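Local structure of polyketide synthase (4GOX) at residues Glu78-Gln81 against Arg82-Asp86; Glu88-Thr91 against Pro92-Gln96; Ala97-Asn100 against Gln101-Ala105. The protein probably transfers a sulfo group from the donor PAPS to a chain intermediate of an olefin-forming polyketide synthase, activating it for later steps. All blocks are in the same frame, centred on the assembly; numbering follows the deposited sequence.

In the fold
The three contacts follow one another along the chain as a helical hairpin on one side of the sulfotransferase domain. Contact 1 lies in helix 79-88, contact 2 spans the turn and the start of helix 92-104, and contact 3 completes that second helix. The centres of contacts 1 and 2 are about 8 Å apart, those of contacts 2 and 3 about 12 Å, and those of contacts 1 and 3 about 13 Å. The two helices pack partly through Leu-84, which reaches both Val-99 and Trp-102. The hairpin thus forms one packed unit at the periphery of a domain whose core is a five-stranded parallel sheet, contacts 2 and 3 lying farther from the chain centre than contact 1.

Contact 1. Residues Glu78-Gln81 against Arg82-Asp86; sequences EGLQ and RALMD
Met-85 N donates to Gln-81 O at 2.9 Å with an N-H...O angle of 170°, and the same carbonyl oxygen also bonds the hydroxyl of Ser-95 on the next helix, so one backbone acceptor serves two donors. The helical i to i+4 series includes Ala-83 N to Gly-79 O at 2.9 Å and Leu-84 N to Leu-80 O at 3.1 Å. Arg-82 N completes it by donating to Glu-78 O. The charged side chains find partners outside this turn. Glu-78 OE2 is hydrogen-bonded to His-75 ND1, while Arg-82, its chain bent at chi2 (69°), brings NE to a salt bridge with Asp-250.

One flank belongs to the leucines. Leu-84 has CG beside its own backbone N (chi1 -69°), which lays that carbon 3.3 Å from Leu-80 O and lets its CD1 approach Leu-80 CG at 4.3 Å. Branched leucines suit these two places because they also pack against helix 109-119. On another flank Ala-83 is short enough for its CB to sit 3.3 Å from Gly-79 O while it packs on Leu-56 of a loop, and Gly-79 brings no side chain to its buried position. These bonds are characteristic of a regular alpha-helix, here the first arm of a helical hairpin, with loops on its charged side and helices 92-104, 109-119 and 64-71 on its leucine side.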
loop_
_atom_site.group_PDB
_atom_site.type_symbol
_atom_site.label_atom_id
_atom_site.label_comp_id
_atom_site.label_asym_id
_atom_site.label_seq_id
_atom_site.Cartn_x
_atom_site.Cartn_y
_atom_site.Cartn_z
ATOM N N GLU A 78 8.624 8.855 -6.125
ATOM C CA GLU A 78 8.998 10.159 -5.545
ATOM C C GLU A 78 8.724 10.198 -4.033
ATOM O O GLU A 78 9.281 11.048 -3.331
ATOM C CB GLU A 78 8.250 11.308 -6.233
ATOM C CG GLU A 78 9.052 11.977 -7.335
ATOM C CD GLU A 78 8.277 12.855 -8.301
ATOM O OE1 GLU A 78 7.164 13.313 -7.951
ATOM O OE2 GLU A 78 8.798 13.093 -9.415
ATOM N N GLY A 79 7.890 9.275 -3.553
ATOM C CA GLY A 79 7.585 9.120 -2.140
ATOM C C GLY A 79 8.818 8.772 -1.327
ATOM O O GLY A 79 8.865 9.048 -0.121
ATOM N N LEU A 80 9.829 8.133 -1.988
ATOM C CA LEU A 80 11.104 7.825 -1.343
ATOM C C LEU A 80 11.833 9.161 -1.046
ATOM O O LEU A 80 12.358 9.319 0.056
ATOM C CB LEU A 80 11.996 6.907 -2.200
ATOM C CG LEU A 80 13.417 6.655 -1.656
ATOM C CD1 LEU A 80 13.395 5.839 -0.360
ATOM C CD2 LEU A 80 14.308 6.005 -2.713
ATOM N N GLN A 81 11.821 10.117 -2.009
ATOM C CA GLN A 81 12.435 11.440 -1.817
ATOM C C GLN A 81 11.742 12.134 -0.633
ATOM O O GLN A 81 12.421 12.525 0.322
ATOM C CB GLN A 81 12.362 12.303 -3.104
ATOM C CG GLN A 81 13.404 11.945 -4.165
ATOM C CD GLN A 81 12.973 10.813 -5.100
ATOM O OE1 GLN A 81 12.294 9.850 -4.705
ATOM N NE2 GLN A 81 13.371 10.892 -6.375
ATOM N N ARG A 82 10.379 12.160 -0.650
ATOM C CA ARG A 82 9.541 12.759 0.387
ATOM C C ARG A 82 9.856 12.152 1.758
ATOM O O ARG A 82 10.062 12.898 2.721
ATOM C CB ARG A 82 8.053 12.647 0.012
ATOM C CG ARG A 82 7.103 13.511 0.855
ATOM C CD ARG A 82 7.278 15.002 0.588
ATOM N NE ARG A 82 6.711 15.837 1.649
ATOM C CZ ARG A 82 7.371 16.232 2.734
ATOM N NH1 ARG A 82 8.627 15.851 2.933
ATOM N NH2 ARG A 82 6.778 17.006 3.633
ATOM N N ALA A 83 9.981 10.810 1.826
ATOM C CA ALA A 83 10.351 10.095 3.059
ATOM C C ALA A 83 11.687 10.606 3.636
ATOM O O ALA A 83 11.761 10.911 4.827
ATOM C CB ALA A 83 10.456 8.597 2.791
ATOM N N LEU A 84 12.725 10.676 2.788
ATOM C CA LEU A 84 14.085 11.111 3.130
ATOM C C LEU A 84 14.117 12.571 3.621
ATOM O O LEU A 84 14.770 12.873 4.626
ATOM C CB LEU A 84 14.979 10.972 1.899
ATOM C CG LEU A 84 15.305 9.567 1.409
ATOM C CD1 LEU A 84 16.001 9.651 0.063
ATOM C CD2 LEU A 84 16.158 8.811 2.443
ATOM N N MET A 85 13.403 13.464 2.894
ATOM C CA MET A 85 13.227 14.860 3.235
ATOM C C MET A 85 12.685 14.916 4.676
ATOM O O MET A 85 13.364 15.459 5.542
ATOM C CB MET A 85 12.216 15.507 2.280
ATOM C CG MET A 85 12.781 15.899 0.955
ATOM S SD MET A 85 11.524 16.680 -0.085
ATOM C CE MET A 85 10.839 17.894 1.025
ATOM N N ASP A 86 11.513 14.271 4.945
ATOM C CA ASP A 86 10.878 14.217 6.261
ATOM C C ASP A 86 11.754 13.570 7.346
ATOM O O ASP A 86 11.938 14.184 8.400
ATOM C CB ASP A 86 9.503 13.526 6.191
ATOM C CG ASP A 86 8.786 13.482 7.526
ATOM O OD1 ASP A 86 8.338 14.554 7.997
ATOM O OD2 ASP A 86 8.747 12.399 8.139
#

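Contact 2. Residues Glu88-Thr91 against Pro92-Gln96; sequences ENLT and PEASQ
Thr-91 caps the start of helix 92-104, and its two oxygens both reach into the first turn formed by Pro-92 to Gln-96. This is the N-cap motif: a side-chain oxygen stands in for the missing carbonyl of a preceding helical turn. With chi1 at 55°, OG1 lies between the backbone N and the carbonyl carbon of Thr-91, from where it accepts a weak bond from Ala-94 N at 3.3 Å. The backbone gives a firmer link, as Ser-95 N donates to Thr-91 O at 2.9 Å, the first i to i+4 bond of the helix.

The close packing lies on the side of the preceding helix. Ser-95 is buried, with its CB 3.4 Å from Thr-91 O, and Leu-84 and Met-85 pack on it. Serine suits the place because it is small and because its buried hydroxyl is satisfied by Gln-81 O. Next to it Leu-90 rests its CG on Ala-94 CB, 4.0 Å away.

Toward solvent the contact is looser. Asn-89 takes a positive phi (61°), which asparagine accepts more readily than most residues, and so turns the chain out of helix 79-88. Pro-92 is exposed and suits the first helical position, where no backbone N-H is needed for the i to i+4 series. Glu-93 is exposed too, and its negative charge would probably be favoured near the positive end of the helix dipole. Folded back by a bend at chi2, it brings OE1 to 3.7 Å from Thr-91 CB.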
loop_
_atom_site.group_PDB
_atom_site.type_symbol
_atom_site.label_atom_id
_atom_site.label_comp_id
_atom_site.label_asym_id
_atom_site.label_seq_id
_atom_site.Cartn_x
_atom_site.Cartn_y
_atom_site.Cartn_z
ATOM N N GLU A 88 15.026 13.094 7.470
ATOM C CA GLU A 88 16.346 13.705 7.668
ATOM C C GLU A 88 16.456 15.225 7.588
ATOM O O GLU A 88 17.571 15.736 7.732
ATOM C CB GLU A 88 17.370 13.029 6.752
ATOM C CG GLU A 88 17.667 11.601 7.162
ATOM C CD GLU A 88 18.483 10.791 6.175
ATOM O OE1 GLU A 88 18.582 11.188 4.990
ATOM O OE2 GLU A 88 19.012 9.738 6.592
ATOM N N ASN A 89 15.313 15.947 7.419
ATOM C CA ASN A 89 15.212 17.416 7.316
ATOM C C ASN A 89 15.995 17.926 6.098
ATOM O O ASN A 89 16.816 18.856 6.203
ATOM C CB ASN A 89 15.636 18.123 8.621
ATOM C CG ASN A 89 14.767 17.812 9.812
ATOM O OD1 ASN A 89 13.863 18.578 10.168
ATOM N ND2 ASN A 89 15.055 16.702 10.483
ATOM N N LEU A 90 15.728 17.295 4.949
ATOM C CA LEU A 90 16.359 17.550 3.653
ATOM C C LEU A 90 15.489 18.396 2.706
ATOM O O LEU A 90 14.265 18.423 2.818
ATOM C CB LEU A 90 16.684 16.195 2.977
ATOM C CG LEU A 90 18.080 15.582 3.116
ATOM C CD1 LEU A 90 18.697 15.776 4.502
ATOM C CD2 LEU A 90 18.059 14.097 2.757
ATOM N N THR A 91 16.145 19.067 1.761
ATOM C CA THR A 91 15.531 19.877 0.707
ATOM C C THR A 91 15.242 18.912 -0.481
ATOM O O THR A 91 15.822 17.817 -0.489
ATOM C CB THR A 91 16.522 20.989 0.293
ATOM O OG1 THR A 91 17.776 20.394 -0.081
ATOM C CG2 THR A 91 16.736 22.058 1.407
ATOM N N PRO A 92 14.421 19.294 -1.502
ATOM C CA PRO A 92 14.180 18.381 -2.641
ATOM C C PRO A 92 15.453 17.971 -3.385
ATOM O O PRO A 92 15.627 16.798 -3.736
ATOM C CB PRO A 92 13.256 19.198 -3.560
ATOM C CG PRO A 92 12.600 20.183 -2.665
ATOM C CD PRO A 92 13.651 20.548 -1.664
ATOM N N GLU A 93 16.355 18.949 -3.588
ATOM C CA GLU A 93 17.619 18.803 -4.293
ATOM C C GLU A 93 18.529 17.844 -3.545
ATOM O O GLU A 93 19.105 16.953 -4.169
ATOM C CB GLU A 93 18.294 20.179 -4.476
ATOM C CG GLU A 93 17.459 21.209 -5.235
ATOM C CD GLU A 93 16.293 21.855 -4.497
ATOM O OE1 GLU A 93 16.416 22.108 -3.275
ATOM O OE2 GLU A 93 15.252 22.104 -5.147
ATOM N N ALA A 94 18.643 18.010 -2.208
ATOM C CA ALA A 94 19.465 17.143 -1.361
ATOM C C ALA A 94 18.881 15.729 -1.312
ATOM O O ALA A 94 19.646 14.762 -1.241
ATOM C CB ALA A 94 19.567 17.709 0.043
ATOM N N SER A 95 17.527 15.611 -1.350
ATOM C CA SER A 95 16.831 14.321 -1.335
ATOM C C SER A 95 17.157 13.562 -2.620
ATOM O O SER A 95 17.682 12.452 -2.550
ATOM C CB SER A 95 15.324 14.518 -1.202
ATOM O OG SER A 95 14.772 13.480 -0.407
ATOM N N GLN A 96 16.901 14.199 -3.784
ATOM C CA GLN A 96 17.194 13.684 -5.116
ATOM C C GLN A 96 18.670 13.239 -5.246
ATOM O O GLN A 96 18.923 12.160 -5.777
ATOM C CB GLN A 96 16.824 14.732 -6.185
ATOM C CG GLN A 96 16.700 14.184 -7.605
ATOM C CD GLN A 96 15.632 13.119 -7.742
ATOM O OE1 GLN A 96 14.427 13.403 -7.767
ATOM N NE2 GLN A 96 16.059 11.865 -7.832
#

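Contact 3. Residues Ala97-Asn100 against Gln101-Ala105; sequences AKVN and QWVKA
Lys-98 and Trp-102 meet because the lysine sends CG away from its backbone N (chi1 -175°) and then bends at chi2, while the indole swings back along the helix with chi1 at -82°. The lysine's CG thus comes over a face of the six-membered ring, 4.2 Å from its centroid and nearly on the normal, a CH-pi contact. Farther out, Lys-98 CE touches Trp-102 CZ2 at 3.8 Å, so the aliphatic part of the chain lies across the six-membered ring. The carbonyl oxygen Lys-98 O stands 3.3 Å above the ring plane, toward its rim.

Such i to i+4 pairing runs along the amphipathic helix 92-104, the second arm of the hairpin. Val-99, buried against Leu-80, brings its CG1 to 4.4 Å from CG2 of Val-103, which lies on His-68; beta-branched valines give compact surfaces there. Trp-102 is broad enough to bridge further: its ring makes an edge-to-face contact with Tyr-115 and lies on Met-64 of helix 64-71.

The outer side is polar. The chain of Gln-101 is long enough to fold its amide back on this exposed side and give Ala-97 O a second donor: that oxygen accepts both Gln-101 NE2, at 2.8 Å, and Gln-101 N, at 3.1 Å. The side-chain bond is bent, with an N-H...O angle of 130°. Nearer the end of the helix, Lys-104 N donates to Asn-100 O at 3.0 Å.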
loop_
_atom_site.group_PDB
_atom_site.type_symbol
_atom_site.label_atom_id
_atom_site.label_comp_id
_atom_site.label_asym_id
_atom_site.label_seq_id
_atom_site.Cartn_x
_atom_site.Cartn_y
_atom_site.Cartn_z
ATOM N N ALA A 97 19.617 14.028 -4.698
ATOM C CA ALA A 97 21.053 13.727 -4.719
ATOM C C ALA A 97 21.395 12.445 -3.939
ATOM O O ALA A 97 22.301 11.716 -4.344
ATOM C CB ALA A 97 21.856 14.916 -4.173
ATOM N N LYS A 98 20.687 12.182 -2.820
ATOM C CA LYS A 98 20.859 10.974 -1.993
ATOM C C LYS A 98 20.353 9.760 -2.837
ATOM O O LYS A 98 21.016 8.713 -2.865
ATOM C CB LYS A 98 20.051 11.120 -0.677
ATOM C CG LYS A 98 20.220 10.007 0.355
ATOM C CD LYS A 98 21.498 10.119 1.164
ATOM C CE LYS A 98 21.801 8.833 1.891
ATOM N NZ LYS A 98 23.262 8.636 2.084
ATOM N N VAL A 99 19.225 9.947 -3.573
ATOM C CA VAL A 99 18.630 8.928 -4.457
ATOM C C VAL A 99 19.595 8.623 -5.641
ATOM O O VAL A 99 19.935 7.455 -5.852
ATOM C CB VAL A 99 17.184 9.290 -4.898
ATOM C CG1 VAL A 99 16.689 8.394 -6.043
ATOM C CG2 VAL A 99 16.219 9.221 -3.711
ATOM N N ASN A 100 20.088 9.688 -6.336
ATOM C CA ASN A 100 21.025 9.637 -7.472
ATOM C C ASN A 100 22.328 8.919 -7.131
ATOM O O ASN A 100 22.907 8.238 -7.983
ATOM C CB ASN A 100 21.293 11.041 -8.034
ATOM C CG ASN A 100 20.120 11.669 -8.774
ATOM O OD1 ASN A 100 19.013 11.113 -8.872
ATOM N ND2 ASN A 100 20.338 12.857 -9.322
ATOM N N GLN A 101 22.758 9.040 -5.875
ATOM C CA GLN A 101 23.961 8.394 -5.367
ATOM C C GLN A 101 23.729 6.904 -5.127
ATOM O O GLN A 101 24.601 6.080 -5.416
ATOM C CB GLN A 101 24.490 9.137 -4.130
ATOM C CG GLN A 101 25.579 10.193 -4.452
ATOM C CD GLN A 101 25.447 10.917 -5.796
ATOM O OE1 GLN A 101 26.075 10.545 -6.802
ATOM N NE2 GLN A 101 24.639 11.974 -5.840
ATOM N N TRP A 102 22.523 6.548 -4.645
ATOM C CA TRP A 102 22.151 5.152 -4.439
ATOM C C TRP A 102 22.052 4.456 -5.786
ATOM O O TRP A 102 22.540 3.332 -5.928
ATOM C CB TRP A 102 20.819 5.070 -3.715
ATOM C CG TRP A 102 20.912 5.233 -2.232
ATOM C CD1 TRP A 102 21.915 4.795 -1.414
ATOM C CD2 TRP A 102 19.854 5.673 -1.377
ATOM N NE1 TRP A 102 21.569 4.995 -0.096
ATOM C CE2 TRP A 102 20.302 5.525 -0.045
ATOM C CE3 TRP A 102 18.552 6.155 -1.610
ATOM C CZ2 TRP A 102 19.516 5.887 1.049
ATOM C CZ3 TRP A 102 17.768 6.510 -0.523
ATOM C CH2 TRP A 102 18.251 6.376 0.786
ATOM N N VAL A 103 21.475 5.169 -6.782
ATOM C CA VAL A 103 21.314 4.739 -8.171
ATOM C C VAL A 103 22.677 4.421 -8.785
ATOM O O VAL A 103 22.863 3.320 -9.319
ATOM C CB VAL A 103 20.485 5.768 -8.998
ATOM C CG1 VAL A 103 20.657 5.556 -10.500
ATOM C CG2 VAL A 103 19.003 5.708 -8.619
ATOM N N LYS A 104 23.642 5.373 -8.669
ATOM C CA LYS A 104 25.003 5.228 -9.187
ATOM C C LYS A 104 25.728 4.067 -8.528
ATOM O O LYS A 104 26.440 3.333 -9.211
ATOM C CB LYS A 104 25.795 6.532 -9.000
ATOM C CG LYS A 104 25.584 7.531 -10.131
ATOM C CD LYS A 104 26.203 8.888 -9.796
ATOM C CE LYS A 104 26.502 9.716 -11.023
ATOM N NZ LYS A 104 27.788 9.321 -11.657
ATOM N N ALA A 105 25.530 3.886 -7.211
ATOM C CA ALA A 105 26.153 2.805 -6.443
ATOM C C ALA A 105 25.428 1.439 -6.632
ATOM O O ALA A 105 25.898 0.425 -6.089
ATOM C CB ALA A 105 26.196 3.183 -4.967
#